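Local coordinates for 24-sterol C-methyltransferase (Haloferax volcanii, PDB 6F5Z), which is a putative S-adenosylmethionine-dependent methyltransferase that binds S-adenosyl-L-homocysteine and forms a holoenzyme-type complex with the activator Trm112, at residues His25-Arg33 with Glu181-Ile190; Tyr137-His148 with Glu211-Val222. All coordinates share one frame; numbering follows the deposited sequence.

Contact 1 of 2, residues His25-Arg33 with Glu181-Ile190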
loop_
_atom_site.group_PDB
_atom_site.type_symbol
_atom_site.label_atom_id
_atom_site.label_comp_id
_atom_site.label_asym_id
_atom_site.label_seq_id
_atom_site.Cartn_x
_atom_site.Cartn_y
_atom_site.Cartn_z
ATOM N N HIS B 25 8.273 -14.433 9.536
ATOM C CA HIS B 25 7.115 -15.097 8.929
ATOM C C HIS B 25 6.137 -14.119 8.305
ATOM O O HIS B 25 5.531 -14.428 7.275
ATOM C CB HIS B 25 6.320 -15.901 9.964
ATOM C CG HIS B 25 7.087 -17.013 10.618
ATOM N ND1 HIS B 25 6.596 -17.629 11.759
ATOM C CD2 HIS B 25 8.292 -17.552 10.312
ATOM C CE1 HIS B 25 7.500 -18.550 12.095
ATOM N NE2 HIS B 25 8.546 -18.532 11.280
ATOM N N THR B 26 5.973 -12.945 8.934
ATOM C CA THR B 26 5.052 -11.949 8.343
ATOM C C THR B 26 5.838 -10.771 7.765
ATOM O O THR B 26 5.415 -10.165 6.771
ATOM C CB THR B 26 4.013 -11.474 9.349
ATOM O OG1 THR B 26 4.670 -10.891 10.475
ATOM C CG2 THR B 26 3.092 -12.608 9.782
ATOM N N ALA B 27 6.964 -10.407 8.417
ATOM C CA ALA B 27 7.768 -9.260 7.930
ATOM C C ALA B 27 8.211 -9.454 6.491
ATOM O O ALA B 27 8.296 -8.470 5.737
ATOM C CB ALA B 27 9.011 -9.046 8.793
ATOM N N LYS B 28 8.491 -10.711 6.075
ATOM C CA LYS B 28 8.945 -10.896 4.700
ATOM C C LYS B 28 7.914 -10.360 3.711
ATOM O O LYS B 28 8.324 -9.829 2.662
ATOM C CB LYS B 28 9.225 -12.376 4.433
ATOM C CG LYS B 28 8.033 -13.297 4.480
ATOM C CD LYS B 28 8.470 -14.771 4.287
ATOM C CE LYS B 28 7.297 -15.712 4.360
ATOM N NZ LYS B 28 7.752 -17.129 4.397
ATOM N N HIS B 29 6.618 -10.501 4.011
ATOM C CA HIS B 29 5.560 -10.075 3.091
ATOM C C HIS B 29 5.404 -8.580 3.123
ATOM O O HIS B 29 5.174 -7.960 2.078
ATOM C CB HIS B 29 4.220 -10.723 3.450
ATOM C CG HIS B 29 4.221 -12.201 3.241
ATOM N ND1 HIS B 29 4.440 -12.749 1.990
ATOM C CD2 HIS B 29 4.061 -13.203 4.139
ATOM C CE1 HIS B 29 4.350 -14.062 2.145
ATOM N NE2 HIS B 29 4.155 -14.388 3.426
ATOM N N ALA B 30 5.510 -7.979 4.317
ATOM C CA ALA B 30 5.374 -6.515 4.415
ATOM C C ALA B 30 6.565 -5.835 3.721
ATOM O O ALA B 30 6.391 -4.869 2.984
ATOM C CB ALA B 30 5.319 -6.088 5.878
ATOM N N LEU B 31 7.789 -6.360 3.918
ATOM C CA LEU B 31 8.973 -5.774 3.298
ATOM C C LEU B 31 8.874 -5.833 1.785
ATOM O O LEU B 31 9.278 -4.889 1.087
ATOM C CB LEU B 31 10.244 -6.512 3.745
ATOM C CG LEU B 31 10.587 -6.255 5.199
ATOM C CD1 LEU B 31 11.538 -7.343 5.770
ATOM C CD2 LEU B 31 11.206 -4.880 5.387
ATOM N N ALA B 32 8.297 -6.940 1.268
ATOM C CA ALA B 32 8.212 -7.104 -0.184
ATOM C C ALA B 32 7.311 -6.067 -0.821
ATOM O O ALA B 32 7.430 -5.864 -2.041
ATOM C CB ALA B 32 7.716 -8.494 -0.543
ATOM N N ARG B 33 6.428 -5.432 -0.040
ATOM C CA ARG B 33 5.479 -4.446 -0.568
ATOM C C ARG B 33 6.153 -3.087 -0.707
ATOM O O ARG B 33 5.583 -2.215 -1.408
ATOM C CB ARG B 33 4.270 -4.306 0.393
ATOM C CG ARG B 33 3.420 -5.544 0.392
ATOM C CD ARG B 33 2.265 -5.476 1.369
ATOM N NE ARG B 33 1.638 -6.793 1.512
ATOM C CZ ARG B 33 0.440 -7.000 2.047
ATOM N NH1 ARG B 33 -0.288 -5.982 2.477
ATOM N NH2 ARG B 33 -0.029 -8.237 2.175
ATOM N N GLU B 181 -2.534 2.080 2.714
ATOM C CA GLU B 181 -2.876 0.684 2.766
ATOM C C GLU B 181 -2.953 0.287 4.214
ATOM O O GLU B 181 -2.210 0.828 5.047
ATOM C CB GLU B 181 -1.718 -0.112 2.104
ATOM C CG GLU B 181 -2.053 -1.558 1.850
ATOM C CD GLU B 181 -1.288 -2.564 2.685
ATOM O OE1 GLU B 181 -1.756 -2.895 3.796
ATOM O OE2 GLU B 181 -0.250 -3.067 2.205
ATOM N N GLN B 182 -3.825 -0.658 4.513
ATOM C CA GLN B 182 -3.822 -1.236 5.855
ATOM C C GLN B 182 -4.286 -2.678 5.717
ATOM O O GLN B 182 -5.287 -2.922 5.039
ATOM C CB GLN B 182 -4.658 -0.444 6.835
ATOM C CG GLN B 182 -4.474 -1.030 8.251
ATOM C CD GLN B 182 -5.267 -0.275 9.282
ATOM O OE1 GLN B 182 -6.507 -0.240 9.156
ATOM N NE2 GLN B 182 -4.598 0.334 10.282
ATOM N N ASP B 183 -3.537 -3.609 6.299
ATOM C CA ASP B 183 -3.874 -5.009 6.075
ATOM C C ASP B 183 -3.455 -5.892 7.231
ATOM O O ASP B 183 -2.696 -5.490 8.107
ATOM C CB ASP B 183 -3.077 -5.466 4.821
ATOM C CG ASP B 183 -3.603 -6.675 4.050
ATOM O OD1 ASP B 183 -4.747 -7.121 4.338
ATOM O OD2 ASP B 183 -2.921 -7.097 3.071
ATOM N N SER B 184 -3.965 -7.133 7.207
ATOM C CA SER B 184 -3.552 -8.201 8.112
ATOM C C SER B 184 -2.688 -9.170 7.281
ATOM O O SER B 184 -3.089 -9.548 6.177
ATOM C CB SER B 184 -4.782 -8.963 8.594
ATOM O OG SER B 184 -5.601 -8.116 9.384
ATOM N N ILE B 185 -1.520 -9.529 7.787
ATOM C CA ILE B 185 -0.629 -10.473 7.118
ATOM C C ILE B 185 -0.574 -11.725 7.986
ATOM O O ILE B 185 -0.096 -11.677 9.133
ATOM C CB ILE B 185 0.777 -9.849 6.955
ATOM C CG1 ILE B 185 0.651 -8.555 6.073
ATOM C CG2 ILE B 185 1.717 -10.862 6.257
ATOM C CD1 ILE B 185 1.992 -7.838 5.889
ATOM N N ALA B 186 -1.102 -12.833 7.438
ATOM C CA ALA B 186 -1.144 -14.065 8.208
ATOM C C ALA B 186 0.245 -14.659 8.387
ATOM O O ALA B 186 1.121 -14.527 7.495
ATOM C CB ALA B 186 -2.024 -15.080 7.508
ATOM N N ASP B 187 0.438 -15.374 9.531
ATOM C CA ASP B 187 1.651 -16.141 9.774
ATOM C C ASP B 187 1.237 -17.566 9.424
ATOM O O ASP B 187 0.503 -18.222 10.182
ATOM C CB ASP B 187 2.130 -16.027 11.225
ATOM C CG ASP B 187 3.362 -16.868 11.496
ATOM O OD1 ASP B 187 3.628 -17.803 10.705
ATOM O OD2 ASP B 187 4.083 -16.569 12.464
ATOM N N LEU B 188 1.713 -18.035 8.270
ATOM C CA LEU B 188 1.374 -19.385 7.775
ATOM C C LEU B 188 2.460 -20.382 8.128
ATOM O O LEU B 188 2.284 -21.582 7.885
ATOM C CB LEU B 188 1.230 -19.354 6.250
ATOM C CG LEU B 188 0.116 -18.473 5.664
ATOM C CD1 LEU B 188 0.016 -18.659 4.150
ATOM C CD2 LEU B 188 -1.229 -18.717 6.324
ATOM N N ASP B 189 3.595 -19.912 8.636
ATOM C CA ASP B 189 4.740 -20.771 8.908
ATOM C C ASP B 189 4.712 -21.413 10.255
ATOM O O ASP B 189 5.241 -22.514 10.416
ATOM C CB ASP B 189 6.051 -20.003 8.746
ATOM C CG ASP B 189 6.254 -19.613 7.303
ATOM O OD1 ASP B 189 6.257 -20.518 6.446
ATOM O OD2 ASP B 189 6.295 -18.393 7.017
ATOM N N ILE B 190 4.184 -20.722 11.258
ATOM C CA ILE B 190 4.183 -21.310 12.597
ATOM C C ILE B 190 3.334 -22.581 12.615
ATOM O O ILE B 190 2.219 -22.606 12.082
ATOM C CB ILE B 190 3.756 -20.273 13.686
ATOM C CG1 ILE B 190 3.996 -20.846 15.097
ATOM C CG2 ILE B 190 2.317 -19.776 13.469
ATOM C CD1 ILE B 190 3.899 -19.819 16.260
HETATM O O HOH W 1 4.096 -16.820 6.981
HETATM O O HOH W 2 8.903 -17.659 6.887
#
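The ring of H25 is held from two directions by the loop that follows strand 178-185. At its edge, exactly in the ring plane, ND1 donates to D187 OD2 (2.8 Å) on the syn side of a carboxylate whose plane is turned 70° from the ring. Over one face lies the methylene of D189, its CB 3.6 Å from the centroid of the H25 ring, a CH-pi contact almost on the ring normal. The other oxygen of D187, OD1, accepts from the backbone N of D189 and of I190, an Asx turn and Asx motif that hold the carboxylate in place for the histidine. D189 OD2 faces the extended chain of K28 in a salt bridge at 3.3 Å to NZ; one water joins these two groups, and a second links the same oxygen to H25 O and L188 N.

Further along the helix the contact turns apolar. I185 points toward the helix, CG2 toward H29 CB and CD1 to A30 CB at 3.8 Å, its CG1 placed anti to the carbonyl carbon (chi1 -61°), while T26 CG2 rests near I185 O.

At the far end R33, extended from CG to NE, lays a guanidinium face over I185 and turns its edge to the acids. NH1 and NH2 both donate to D183 OD2, the former at 2.9 Å on the anti lone pair. NH1 also pairs with E181 OE2, whose position is less certain, beside the second subunit.

Helix 16-33 is thus fastened to strand 178-185, outermost within this chain in a Rossmann-like methyltransferase sheet, and to the loop that follows it. ND1 as donor fixes the rotation of the H25 ring against D187, while D189 OD2 takes K28 and two waters.

Contact 2 of 2, residues Tyr137-His148 with Glu211-Val222; sequences YCAVNYYEENVH and ERYRTFGTLLTV
Y137 and V222 lie side by side, pointing the same way from a non-hydrogen-bonded antiparallel pair, and V222 CG2 sits over one face of the tyrosine ring, 3.6 Å from its centroid. L220 CD1 meets the same ring obliquely at CD2. An alanine in place of this tyrosine would probably leave the V222 methyls without their aromatic cover and A180 O of the second subunit without its hydroxyl partner.

Along the ladder, C138 with T221 and V140 with L219 form hydrogen-bonded pairs. Beyond the last pair, T218 OG1 donates to N141 OD1 (2.6 Å) in the carbonyl plane, on a lone pair; T26 is a further partner of that threonine.

Y143 closes the end of the ladder. With CG set between the backbone N and the carbonyl carbon (chi1 60°), its ring is sandwiched by L219 CB on one face and N146 CB on the other, and OH donates to G217 O at 2.7 Å from above the carbonyl plane. G217, at positive phi, turns the chain from helix 206-216 into strand 218-224.

N146 is the second-shell brace: its ND2 donates to N141 O and holds the turn. R212 fits around it, with N146 ND2 over one face of the guanidinium.

The ladder, aliphatic groups on aromatic faces, and the hydroxyl bonds from T218 to N141 OD1 and from Y143 to G217 O therefore tie strand 134-140 and its following loop to the reversed strand 218-224 characteristic of class I methyltransferases, and the carbonyls of G217 and N141 are met by side-chain donors.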
loop_
_atom_site.group_PDB
_atom_site.type_symbol
_atom_site.label_atom_id
_atom_site.label_comp_id
_atom_site.label_asym_id
_atom_site.label_seq_id
_atom_site.Cartn_x
_atom_site.Cartn_y
_atom_site.Cartn_z
ATOM N N TYR B 137 6.240 2.101 6.860
ATOM C CA TYR B 137 5.647 0.768 6.951
ATOM C C TYR B 137 5.682 0.393 8.439
ATOM O O TYR B 137 6.776 0.168 8.981
ATOM C CB TYR B 137 6.445 -0.230 6.087
ATOM C CG TYR B 137 5.924 -0.295 4.671
ATOM C CD1 TYR B 137 6.034 0.796 3.813
ATOM C CD2 TYR B 137 5.315 -1.448 4.187
ATOM C CE1 TYR B 137 5.469 0.772 2.535
ATOM C CE2 TYR B 137 4.765 -1.495 2.904
ATOM C CZ TYR B 137 4.827 -0.378 2.088
ATOM O OH TYR B 137 4.243 -0.436 0.844
ATOM N N CYS B 138 4.502 0.351 9.079
ATOM C CA CYS B 138 4.380 0.108 10.493
ATOM C C CYS B 138 3.710 -1.251 10.698
ATOM O O CYS B 138 2.501 -1.376 10.457
ATOM C CB CYS B 138 3.523 1.227 11.088
ATOM S SG CYS B 138 3.296 1.096 12.874
ATOM N N ALA B 139 4.505 -2.255 11.156
ATOM C CA ALA B 139 3.958 -3.599 11.307
ATOM C C ALA B 139 3.961 -3.934 12.791
ATOM O O ALA B 139 5.000 -3.746 13.464
ATOM C CB ALA B 139 4.803 -4.597 10.543
ATOM N N VAL B 140 2.813 -4.408 13.308
ATOM C CA VAL B 140 2.695 -4.655 14.730
ATOM C C VAL B 140 1.878 -5.902 14.986
ATOM O O VAL B 140 0.881 -6.140 14.290
ATOM C CB VAL B 140 2.073 -3.464 15.511
ATOM C CG1 VAL B 140 2.952 -2.208 15.440
ATOM C CG2 VAL B 140 0.658 -3.150 15.031
ATOM N N ASN B 141 2.230 -6.631 16.072
ATOM C CA ASN B 141 1.443 -7.776 16.516
ATOM C C ASN B 141 0.618 -7.463 17.757
ATOM O O ASN B 141 -0.254 -8.258 18.092
ATOM C CB ASN B 141 2.336 -9.018 16.767
ATOM C CG ASN B 141 2.924 -9.541 15.485
ATOM O OD1 ASN B 141 2.425 -9.240 14.417
ATOM N ND2 ASN B 141 4.007 -10.299 15.542
ATOM N N TYR B 142 0.879 -6.323 18.414
ATOM C CA TYR B 142 0.152 -5.902 19.607
ATOM C C TYR B 142 -0.815 -4.809 19.138
ATOM O O TYR B 142 -0.370 -3.705 18.799
ATOM C CB TYR B 142 1.132 -5.356 20.648
ATOM C CG TYR B 142 0.465 -4.850 21.908
ATOM C CD1 TYR B 142 -0.062 -5.739 22.848
ATOM C CD2 TYR B 142 0.378 -3.495 22.167
ATOM C CE1 TYR B 142 -0.641 -5.279 24.035
ATOM C CE2 TYR B 142 -0.168 -3.021 23.363
ATOM C CZ TYR B 142 -0.689 -3.917 24.282
ATOM O OH TYR B 142 -1.226 -3.445 25.461
ATOM N N TYR B 143 -2.124 -5.126 19.077
ATOM C CA TYR B 143 -3.128 -4.198 18.604
ATOM C C TYR B 143 -4.483 -4.674 19.095
ATOM O O TYR B 143 -4.617 -5.844 19.490
ATOM C CB TYR B 143 -3.039 -3.981 17.074
ATOM C CG TYR B 143 -3.215 -5.234 16.252
ATOM C CD1 TYR B 143 -2.122 -6.034 15.921
ATOM C CD2 TYR B 143 -4.472 -5.613 15.793
ATOM C CE1 TYR B 143 -2.279 -7.198 15.173
ATOM C CE2 TYR B 143 -4.643 -6.776 15.035
ATOM C CZ TYR B 143 -3.533 -7.559 14.723
ATOM O OH TYR B 143 -3.676 -8.720 13.983
ATOM N N GLU B 144 -5.482 -3.780 19.081
ATOM C CA GLU B 144 -6.754 -4.072 19.736
ATOM C C GLU B 144 -7.445 -5.342 19.266
ATOM O O GLU B 144 -7.870 -6.152 20.108
ATOM C CB GLU B 144 -7.725 -2.882 19.621
ATOM C CG GLU B 144 -8.911 -2.980 20.588
ATOM C CD GLU B 144 -8.481 -2.873 22.037
ATOM O OE1 GLU B 144 -7.473 -2.186 22.330
ATOM O OE2 GLU B 144 -9.224 -3.408 22.892
ATOM N N GLU B 145 -7.579 -5.516 17.954
ATOM C CA GLU B 145 -8.314 -6.648 17.405
ATOM C C GLU B 145 -7.632 -7.993 17.716
ATOM O O GLU B 145 -8.325 -9.028 17.712
ATOM C CB GLU B 145 -8.515 -6.476 15.891
ATOM C CG GLU B 145 -9.465 -5.333 15.542
ATOM C CD GLU B 145 -8.814 -3.966 15.370
ATOM O OE1 GLU B 145 -7.720 -3.734 15.925
ATOM O OE2 GLU B 145 -9.412 -3.123 14.673
ATOM N N ASN B 146 -6.303 -7.992 17.961
ATOM C CA ASN B 146 -5.602 -9.260 18.255
ATOM C C ASN B 146 -5.789 -9.513 19.756
ATOM O O ASN B 146 -4.961 -9.146 20.580
ATOM C CB ASN B 146 -4.137 -9.198 17.834
ATOM C CG ASN B 146 -3.379 -10.465 18.145
ATOM O OD1 ASN B 146 -3.969 -11.506 18.490
ATOM N ND2 ASN B 146 -2.054 -10.382 18.091
ATOM N N VAL B 147 -6.936 -10.126 20.100
ATOM C CA VAL B 147 -7.336 -10.272 21.498
ATOM C C VAL B 147 -6.273 -11.022 22.332
ATOM O O VAL B 147 -6.046 -10.665 23.492
ATOM C CB VAL B 147 -8.768 -10.858 21.631
ATOM C CG1 VAL B 147 -8.920 -12.165 20.866
ATOM C CG2 VAL B 147 -9.200 -11.010 23.094
ATOM N N HIS B 148 -5.588 -11.997 21.709
ATOM C CA HIS B 148 -4.536 -12.803 22.321
ATOM C C HIS B 148 -3.317 -11.971 22.750
ATOM O O HIS B 148 -2.510 -12.415 23.573
ATOM C CB HIS B 148 -4.092 -13.880 21.321
ATOM C CG HIS B 148 -5.191 -14.376 20.438
ATOM N ND1 HIS B 148 -5.530 -13.712 19.274
ATOM C CD2 HIS B 148 -6.023 -15.434 20.596
ATOM C CE1 HIS B 148 -6.526 -14.409 18.747
ATOM N NE2 HIS B 148 -6.844 -15.462 19.492
ATOM N N GLU B 211 -6.775 -18.543 15.101
ATOM C CA GLU B 211 -7.270 -17.169 14.988
ATOM C C GLU B 211 -6.103 -16.179 15.108
ATOM O O GLU B 211 -5.971 -15.277 14.276
ATOM C CB GLU B 211 -8.335 -16.901 16.062
ATOM C CG GLU B 211 -9.002 -15.559 15.893
ATOM C CD GLU B 211 -10.027 -15.309 16.981
ATOM O OE1 GLU B 211 -9.664 -15.382 18.178
ATOM O OE2 GLU B 211 -11.206 -15.094 16.626
ATOM N N ARG B 212 -5.211 -16.389 16.076
ATOM C CA ARG B 212 -4.065 -15.501 16.286
ATOM C C ARG B 212 -3.207 -15.389 15.019
ATOM O O ARG B 212 -2.853 -14.282 14.591
ATOM C CB ARG B 212 -3.171 -15.980 17.462
ATOM C CG ARG B 212 -1.767 -15.346 17.506
ATOM C CD ARG B 212 -1.816 -13.837 17.753
ATOM N NE ARG B 212 -0.446 -13.325 17.735
ATOM C CZ ARG B 212 0.188 -12.938 16.624
ATOM N NH1 ARG B 212 -0.434 -12.961 15.450
ATOM N NH2 ARG B 212 1.458 -12.548 16.681
ATOM N N TYR B 213 -2.829 -16.543 14.461
ATOM C CA TYR B 213 -1.840 -16.539 13.390
ATOM C C TYR B 213 -2.394 -16.545 11.988
ATOM O O TYR B 213 -1.809 -15.879 11.128
ATOM C CB TYR B 213 -0.838 -17.704 13.594
ATOM C CG TYR B 213 -0.012 -17.528 14.861
ATOM C CD1 TYR B 213 0.935 -16.514 14.966
ATOM C CD2 TYR B 213 -0.167 -18.386 15.951
ATOM C CE1 TYR B 213 1.655 -16.311 16.141
ATOM C CE2 TYR B 213 0.565 -18.196 17.127
ATOM C CZ TYR B 213 1.484 -17.166 17.209
ATOM O OH TYR B 213 2.231 -16.962 18.348
ATOM N N ARG B 214 -3.424 -17.368 11.714
ATOM C CA ARG B 214 -3.932 -17.485 10.343
ATOM C C ARG B 214 -4.957 -16.410 10.050
ATOM O O ARG B 214 -5.072 -16.034 8.877
ATOM C CB ARG B 214 -4.540 -18.893 10.087
ATOM C CG ARG B 214 -3.608 -20.076 10.416
ATOM C CD ARG B 214 -2.289 -20.105 9.647
ATOM N NE ARG B 214 -1.712 -21.443 9.681
ATOM C CZ ARG B 214 -0.623 -21.807 10.363
ATOM N NH1 ARG B 214 0.086 -20.901 11.045
ATOM N NH2 ARG B 214 -0.239 -23.082 10.379
ATOM N N THR B 215 -5.683 -15.893 11.070
ATOM C CA THR B 215 -6.752 -14.920 10.841
ATOM C C THR B 215 -6.294 -13.500 11.112
ATOM O O THR B 215 -6.408 -12.660 10.221
ATOM C CB THR B 215 -8.000 -15.300 11.658
ATOM O OG1 THR B 215 -8.410 -16.626 11.309
ATOM C CG2 THR B 215 -9.165 -14.352 11.437
ATOM N N PHE B 216 -5.861 -13.202 12.341
ATOM C CA PHE B 216 -5.449 -11.834 12.708
ATOM C C PHE B 216 -4.061 -11.517 12.147
ATOM O O PHE B 216 -3.865 -10.525 11.447
ATOM C CB PHE B 216 -5.417 -11.658 14.237
ATOM C CG PHE B 216 -6.747 -11.814 14.948
ATOM C CD1 PHE B 216 -7.937 -11.548 14.291
ATOM C CD2 PHE B 216 -6.807 -12.261 16.268
ATOM C CE1 PHE B 216 -9.172 -11.648 14.950
ATOM C CE2 PHE B 216 -8.038 -12.323 16.948
ATOM C CZ PHE B 216 -9.214 -12.018 16.279
ATOM N N GLY B 217 -3.087 -12.350 12.469
ATOM C CA GLY B 217 -1.721 -12.110 12.000
ATOM C C GLY B 217 -1.161 -10.755 12.435
ATOM O O GLY B 217 -1.504 -10.224 13.503
ATOM N N THR B 218 -0.273 -10.211 11.604
ATOM C CA THR B 218 0.400 -8.940 11.847
ATOM C C THR B 218 -0.379 -7.818 11.180
ATOM O O THR B 218 -0.737 -7.924 10.008
ATOM C CB THR B 218 1.813 -9.000 11.223
ATOM O OG1 THR B 218 2.569 -10.003 11.932
ATOM C CG2 THR B 218 2.585 -7.698 11.338
ATOM N N LEU B 219 -0.607 -6.723 11.924
ATOM C CA LEU B 219 -1.262 -5.570 11.311
ATOM C C LEU B 219 -0.189 -4.722 10.616
ATOM O O LEU B 219 0.840 -4.399 11.215
ATOM C CB LEU B 219 -1.924 -4.728 12.432
ATOM C CG LEU B 219 -2.357 -3.287 12.026
ATOM C CD1 LEU B 219 -3.461 -3.326 10.996
ATOM C CD2 LEU B 219 -2.922 -2.547 13.250
ATOM N N LEU B 220 -0.436 -4.330 9.354
ATOM C CA LEU B 220 0.458 -3.437 8.657
ATOM C C LEU B 220 -0.315 -2.199 8.278
ATOM O O LEU B 220 -1.373 -2.320 7.650
ATOM C CB LEU B 220 1.012 -4.076 7.368
ATOM C CG LEU B 220 1.785 -3.126 6.423
ATOM C CD1 LEU B 220 3.127 -2.671 7.078
ATOM C CD2 LEU B 220 2.069 -3.837 5.070
ATOM N N THR B 221 0.243 -0.998 8.627
ATOM C CA THR B 221 -0.376 0.253 8.159
ATOM C C THR B 221 0.717 1.001 7.413
ATOM O O THR B 221 1.845 1.091 7.895
ATOM C CB THR B 221 -0.882 1.103 9.342
ATOM O OG1 THR B 221 -1.669 0.280 10.230
ATOM C CG2 THR B 221 -1.754 2.301 8.881
ATOM N N VAL B 222 0.389 1.522 6.220
ATOM C CA VAL B 222 1.361 2.231 5.369
ATOM C C VAL B 222 0.952 3.693 5.252
ATOM O O VAL B 222 -0.204 3.959 4.889
ATOM C CB VAL B 222 1.407 1.597 3.973
ATOM C CG1 VAL B 222 2.345 2.359 3.022
ATOM C CG2 VAL B 222 1.855 0.128 4.080
HETATM O O HOH W 3 0.222 -0.701 12.011
HETATM O O HOH W 4 5.253 -11.745 13.203
#

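How the contacts relate
The two contacts share the antiparallel side of one sheet: strand 218-224 of contact 2 lies between strand 134-140 and strand 178-185 of contact 1, and their centres are about 10 Å apart. They join directly where T26 OG1 and T218 OG1 stand 2.7 Å apart, a probable hydrogen bond, and where D187 N comes within 2.8 Å of Y213 O. The T26-T218 junction lies near the cofactor, the side chains of T26 and N141 each being about 8 Å from the bound S-adenosyl-L-homocysteine. Both contacts also touch the second subunit, Y137 and E181 being among the residues involved.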